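Local coordinates for BauA (Acinetobacter baumannii, PDB 6HCP), which probably takes up the iron-loaded siderophore preacinetobactin across the outer membrane, acting as a TonB-dependent receptor and transporter, at residues Thr660-Asp664 / His665-Phe669; Thr617-Gln621 / Gly622-Leu626. One frame throughout, in Å; residues are numbered along the deposited sequence. Where two conformers were deposited one is given.

In the fold
Both contacts are tight turns of beta hairpins at one end of the TonB-dependent receptor barrel. Contact 2 comes first along the chain and joins strands 599-618 and 622-637. Contact 1 follows and joins strands 645-662 and 665-674. Strands 622-637 and 645-662 are neighbours, so the two hairpins stand side by side, with centres about 12 Å apart. They touch where Thr-660 OG1 lies 2.5 Å from Gln-621 O, a probable hydrogen bond from strand 645-662 to the turn of contact 2. The C-terminal strand 697-705 ends beside contact 1. This is consistent with the periplasmic rim, where barrels of this family link their strands by short turns.

Contact 1. Residues Thr660-Asp664 / His665-Phe669; sequences TKVED and HPVTF. With C8E ((hydroxyethyloxy)tri(ethyloxy)octane), chain B.
Strand 660-662 turns back into strand 665-669, and the two short segments run antiparallel with 127° between their directions. Thr-660 and Val-667 exchange a pair of backbone hydrogen bonds, N to O in both directions. Val-662 and His-665 do the same next to the bend, where His-665 N lies 2.9 Å from Val-662 O.

Val-662 and Val-667 share one face of the hairpin. Their side chains cross at an angle, and Val-662 CG2 meets Val-667 CG2 at 3.9 Å. The same methyl of Val-662 touches detergent carbon C8 of C8E at 3.9 Å. The C8E tail then runs over one face of the Phe-669 ring. C2 of C8E lies over the centre of that ring, and C4 of C8E is 3.8 Å from Phe-669 CE1. Val-662 also packs on Ile-572 of a second subunit.

Glu-663 and Asp-664 fill the corners of a type I' turn, both with positive phi. This is a classic two-residue beta hairpin, a connection typical of the periplasmic side of outer-membrane barrels.

His-665 has CG beside its own backbone N (chi1 -68°), which turns a ring edge to Val-662 O. His-665 CD2 lies 3.3 Å from Glu-663 O. His-665 ND1 is hydrogen-bonded to Asp-705 O, and the ring meets that of Tyr-704 with nearly parallel planes.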
loop_
_atom_site.group_PDB
_atom_site.type_symbol
_atom_site.label_atom_id
_atom_site.label_comp_id
_atom_site.label_asym_id
_atom_site.label_seq_id
_atom_site.Cartn_x
_atom_site.Cartn_y
_atom_site.Cartn_z
ATOM N N THR A 660 -24.539 -5.021 11.508
ATOM C CA THR A 660 -25.172 -6.274 11.904
ATOM C C THR A 660 -25.743 -6.113 13.315
ATOM O O THR A 660 -25.781 -5.001 13.846
ATOM C CB THR A 660 -24.168 -7.428 11.768
ATOM O OG1 THR A 660 -24.869 -8.661 11.908
ATOM C CG2 THR A 660 -23.043 -7.364 12.775
ATOM N N LYS A 661 -26.191 -7.227 13.911
ATOM C CA LYS A 661 -26.563 -7.275 15.317
ATOM C C LYS A 661 -25.870 -8.454 16.001
ATOM O O LYS A 661 -25.580 -9.456 15.377
ATOM C CB LYS A 661 -28.077 -7.405 15.475
ATOM C CG LYS A 661 -28.861 -6.226 14.928
ATOM C CD LYS A 661 -30.353 -6.395 15.055
ATOM C CE LYS A 661 -31.124 -5.377 14.243
ATOM N NZ LYS A 661 -32.554 -5.356 14.627
ATOM N N VAL A 662 -25.493 -8.237 17.257
ATOM C CA VAL A 662 -24.967 -9.267 18.125
ATOM C C VAL A 662 -25.910 -9.376 19.322
ATOM O O VAL A 662 -26.054 -8.408 20.090
ATOM C CB VAL A 662 -23.535 -8.948 18.579
ATOM C CG1 VAL A 662 -23.013 -9.998 19.534
ATOM C CG2 VAL A 662 -22.594 -8.776 17.399
ATOM N N GLU A 663 -26.657 -10.485 19.375
ATOM C CA GLU A 663 -27.680 -10.715 20.395
ATOM C C GLU A 663 -28.719 -9.593 20.331
ATOM O O GLU A 663 -29.105 -9.043 21.360
ATOM C CB GLU A 663 -27.069 -10.777 21.798
ATOM C CG GLU A 663 -25.809 -11.626 21.897
ATOM C CD GLU A 663 -26.007 -13.129 22.059
ATOM O OE1 GLU A 663 -27.179 -13.579 22.054
ATOM O OE2 GLU A 663 -24.982 -13.853 22.123
ATOM N N ASP A 664 -29.055 -9.183 19.105
ATOM C CA ASP A 664 -30.045 -8.142 18.843
ATOM C C ASP A 664 -29.522 -6.730 19.187
ATOM O O ASP A 664 -30.259 -5.769 19.049
ATOM C CB ASP A 664 -31.348 -8.427 19.599
ATOM C CG ASP A 664 -32.582 -8.153 18.758
ATOM O OD1 ASP A 664 -32.589 -8.577 17.587
ATOM O OD2 ASP A 664 -33.483 -7.450 19.249
ATOM N N HIS A 665 -28.251 -6.581 19.580
ATOM C CA HIS A 665 -27.653 -5.223 19.725
ATOM C C HIS A 665 -27.006 -4.765 18.412
ATOM O O HIS A 665 -26.094 -5.421 17.906
ATOM C CB HIS A 665 -26.653 -5.213 20.875
ATOM C CG HIS A 665 -27.278 -5.390 22.216
ATOM N ND1 HIS A 665 -27.527 -4.323 23.058
ATOM C CD2 HIS A 665 -27.701 -6.497 22.866
ATOM C CE1 HIS A 665 -28.073 -4.771 24.175
ATOM N NE2 HIS A 665 -28.175 -6.101 24.086
ATOM N N PRO A 666 -27.432 -3.619 17.829
ATOM C CA PRO A 666 -26.795 -3.090 16.620
ATOM C C PRO A 666 -25.290 -2.871 16.829
ATOM O O PRO A 666 -24.872 -2.356 17.861
ATOM C CB PRO A 666 -27.528 -1.766 16.336
ATOM C CG PRO A 666 -28.895 -1.960 17.001
ATOM C CD PRO A 666 -28.627 -2.845 18.207
ATOM N N VAL A 667 -24.500 -3.376 15.877
ATOM C CA VAL A 667 -23.052 -3.208 15.837
ATOM C C VAL A 667 -22.658 -2.796 14.413
ATOM O O VAL A 667 -23.159 -3.364 13.441
ATOM C CB VAL A 667 -22.320 -4.499 16.245
ATOM C CG1 VAL A 667 -20.821 -4.384 16.036
ATOM C CG2 VAL A 667 -22.618 -4.884 17.687
ATOM N N THR A 668 -21.779 -1.785 14.307
ATOM C CA THR A 668 -21.256 -1.346 13.021
ATOM C C THR A 668 -19.724 -1.239 13.092
ATOM O O THR A 668 -19.157 -0.658 14.019
ATOM C CB THR A 668 -21.858 -0.008 12.579
ATOM O OG1 THR A 668 -23.259 -0.165 12.399
ATOM C CG2 THR A 668 -21.271 0.501 11.281
ATOM N N PHE A 669 -19.080 -1.881 12.118
ATOM C CA PHE A 669 -17.639 -1.828 11.895
ATOM C C PHE A 669 -17.360 -0.920 10.691
ATOM O O PHE A 669 -18.052 -1.014 9.686
ATOM C CB PHE A 669 -17.086 -3.217 11.577
ATOM C CG PHE A 669 -17.341 -4.260 12.639
ATOM C CD1 PHE A 669 -18.542 -4.957 12.673
ATOM C CD2 PHE A 669 -16.413 -4.503 13.630
ATOM C CE1 PHE A 669 -18.800 -5.877 13.680
ATOM C CE2 PHE A 669 -16.660 -5.443 14.619
ATOM C CZ PHE A 669 -17.861 -6.114 14.654
HETATM C C1 C8E B . -15.725 -7.405 9.841
HETATM C C2 C8E B . -16.060 -7.932 11.216
HETATM C C3 C8E B . -17.347 -8.757 11.179
HETATM C C4 C8E B . -17.760 -9.338 12.549
HETATM C C5 C8E B . -19.175 -9.920 12.475
HETATM C C6 C8E B . -19.762 -10.352 13.817
HETATM C C7 C8E B . -20.832 -11.422 13.605
HETATM C C8 C8E B . -21.870 -11.459 14.724
HETATM O O9 C8E B . -22.745 -12.584 14.567
HETATM C C10 C8E B . -23.951 -12.469 15.334
#

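Contact 2. Residues Thr617-Gln621 / Gly622-Leu626; sequences TQVAQ and GTLTL
Ala-620 O accepts two bonds. Gln-618 NE2 reaches it at 2.7 Å and nearly straight, with an angle of 163° at the hydrogen. The oxygen lies almost in the plane of the Gln-618 amide. The Gln-618 chain, with CG anti to its backbone N and a bend at chi2, carries the amide along the turn to Ala-620. Gly-622 N adds a weak bond to Ala-620 O at 3.3 Å. Together they bridge the bend, where Ala-620 has a positive phi of 53°.

Gly-622 O is met from the other arm of the hairpin. Val-619 N bonds to it at 3.0 Å, and Gln-618 CA makes a CA-H...O contact with it at 3.5 Å. Further from the bend, Leu-624 N bonds to Thr-617 O at 2.8 Å and Thr-617 N to Leu-624 O at 2.9 Å.

Val-619 and Leu-624 lie alongside each other and point the same way. Val-619 CG2, the methyl beside the backbone N, meets Leu-624 CB at 3.8 Å. Val-619 also packs on Trp-615 of a second subunit, and Thr-617 on Ala-620 of a third. The whole is an antiparallel beta hairpin whose short turn links strands 599-618 and 622-637 of the barrel.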
loop_
_atom_site.group_PDB
_atom_site.type_symbol
_atom_site.label_atom_id
_atom_site.label_comp_id
_atom_site.label_asym_id
_atom_site.label_seq_id
_atom_site.Cartn_x
_atom_site.Cartn_y
_atom_site.Cartn_z
ATOM N N THR A 617 -24.470 -4.599 -0.127
ATOM C CA THR A 617 -24.891 -5.974 -0.446
ATOM C C THR A 617 -25.065 -6.737 0.872
ATOM O O THR A 617 -24.379 -6.453 1.859
ATOM C CB THR A 617 -23.910 -6.639 -1.426
ATOM O OG1 THR A 617 -24.470 -7.854 -1.936
ATOM C CG2 THR A 617 -22.565 -6.932 -0.802
ATOM N N GLN A 618 -26.036 -7.660 0.894
ATOM C CA GLN A 618 -26.305 -8.486 2.090
ATOM C C GLN A 618 -25.204 -9.546 2.245
ATOM O O GLN A 618 -24.827 -10.196 1.286
ATOM C CB GLN A 618 -27.675 -9.158 2.029
ATOM C CG GLN A 618 -27.714 -10.453 2.837
ATOM C CD GLN A 618 -29.029 -10.721 3.523
ATOM O OE1 GLN A 618 -30.100 -10.543 2.947
ATOM N NE2 GLN A 618 -28.948 -11.236 4.740
ATOM N N VAL A 619 -24.621 -9.640 3.443
ATOM C CA VAL A 619 -23.640 -10.680 3.748
ATOM C C VAL A 619 -24.006 -11.274 5.106
ATOM O O VAL A 619 -23.962 -10.569 6.119
ATOM C CB VAL A 619 -22.187 -10.155 3.763
ATOM C CG1 VAL A 619 -21.211 -11.223 4.238
ATOM C CG2 VAL A 619 -21.746 -9.604 2.422
ATOM N N ALA A 620 -24.307 -12.579 5.120
ATOM C CA ALA A 620 -24.748 -13.243 6.332
ATOM C C ALA A 620 -25.936 -12.457 6.893
ATOM O O ALA A 620 -26.754 -11.966 6.118
ATOM C CB ALA A 620 -23.600 -13.332 7.312
ATOM N N GLN A 621 -25.897 -12.155 8.195
ATOM C CA GLN A 621 -26.967 -11.416 8.848
ATOM C C GLN A 621 -26.548 -9.947 9.029
ATOM O O GLN A 621 -26.498 -9.431 10.153
ATOM C CB GLN A 621 -27.318 -12.075 10.182
ATOM C CG GLN A 621 -27.846 -13.495 10.022
ATOM C CD GLN A 621 -28.748 -13.909 11.158
ATOM O OE1 GLN A 621 -28.404 -13.777 12.331
ATOM N NE2 GLN A 621 -29.918 -14.419 10.814
ATOM N N GLY A 622 -26.254 -9.275 7.913
ATOM C CA GLY A 622 -25.922 -7.846 7.944
ATOM C C GLY A 622 -25.735 -7.268 6.554
ATOM O O GLY A 622 -25.945 -7.934 5.541
ATOM N N THR A 623 -25.346 -5.990 6.518
ATOM C CA THR A 623 -25.165 -5.277 5.279
ATOM C C THR A 623 -23.705 -4.837 5.173
ATOM O O THR A 623 -23.164 -4.227 6.104
ATOM C CB THR A 623 -26.078 -4.053 5.198
ATOM O OG1 THR A 623 -27.421 -4.505 5.362
ATOM C CG2 THR A 623 -25.936 -3.313 3.889
ATOM N N LEU A 624 -23.067 -5.257 4.085
ATOM C CA LEU A 624 -21.739 -4.827 3.754
ATOM C C LEU A 624 -21.858 -3.636 2.803
ATOM O O LEU A 624 -22.611 -3.692 1.839
ATOM C CB LEU A 624 -20.953 -5.961 3.097
ATOM C CG LEU A 624 -19.602 -5.539 2.512
ATOM C CD1 LEU A 624 -18.612 -5.194 3.613
ATOM C CD2 LEU A 624 -19.033 -6.631 1.607
ATOM N N THR A 625 -21.160 -2.545 3.149
ATOM C CA THR A 625 -21.041 -1.382 2.276
ATOM C C THR A 625 -19.577 -1.209 1.853
ATOM O O THR A 625 -18.680 -1.247 2.685
ATOM C CB THR A 625 -21.500 -0.099 2.987
ATOM O OG1 THR A 625 -22.816 -0.309 3.497
ATOM C CG2 THR A 625 -21.479 1.111 2.075
ATOM N N LEU A 626 -19.367 -1.021 0.558
ATOM C CA LEU A 626 -18.084 -0.622 0.032
ATOM C C LEU A 626 -18.198 0.841 -0.411
ATOM O O LEU A 626 -19.192 1.239 -1.021
ATOM C CB LEU A 626 -17.704 -1.524 -1.140
ATOM C CG LEU A 626 -17.566 -3.014 -0.792
ATOM C CD1 LEU A 626 -17.176 -3.832 -2.009
ATOM C CD2 LEU A 626 -16.559 -3.214 0.321
#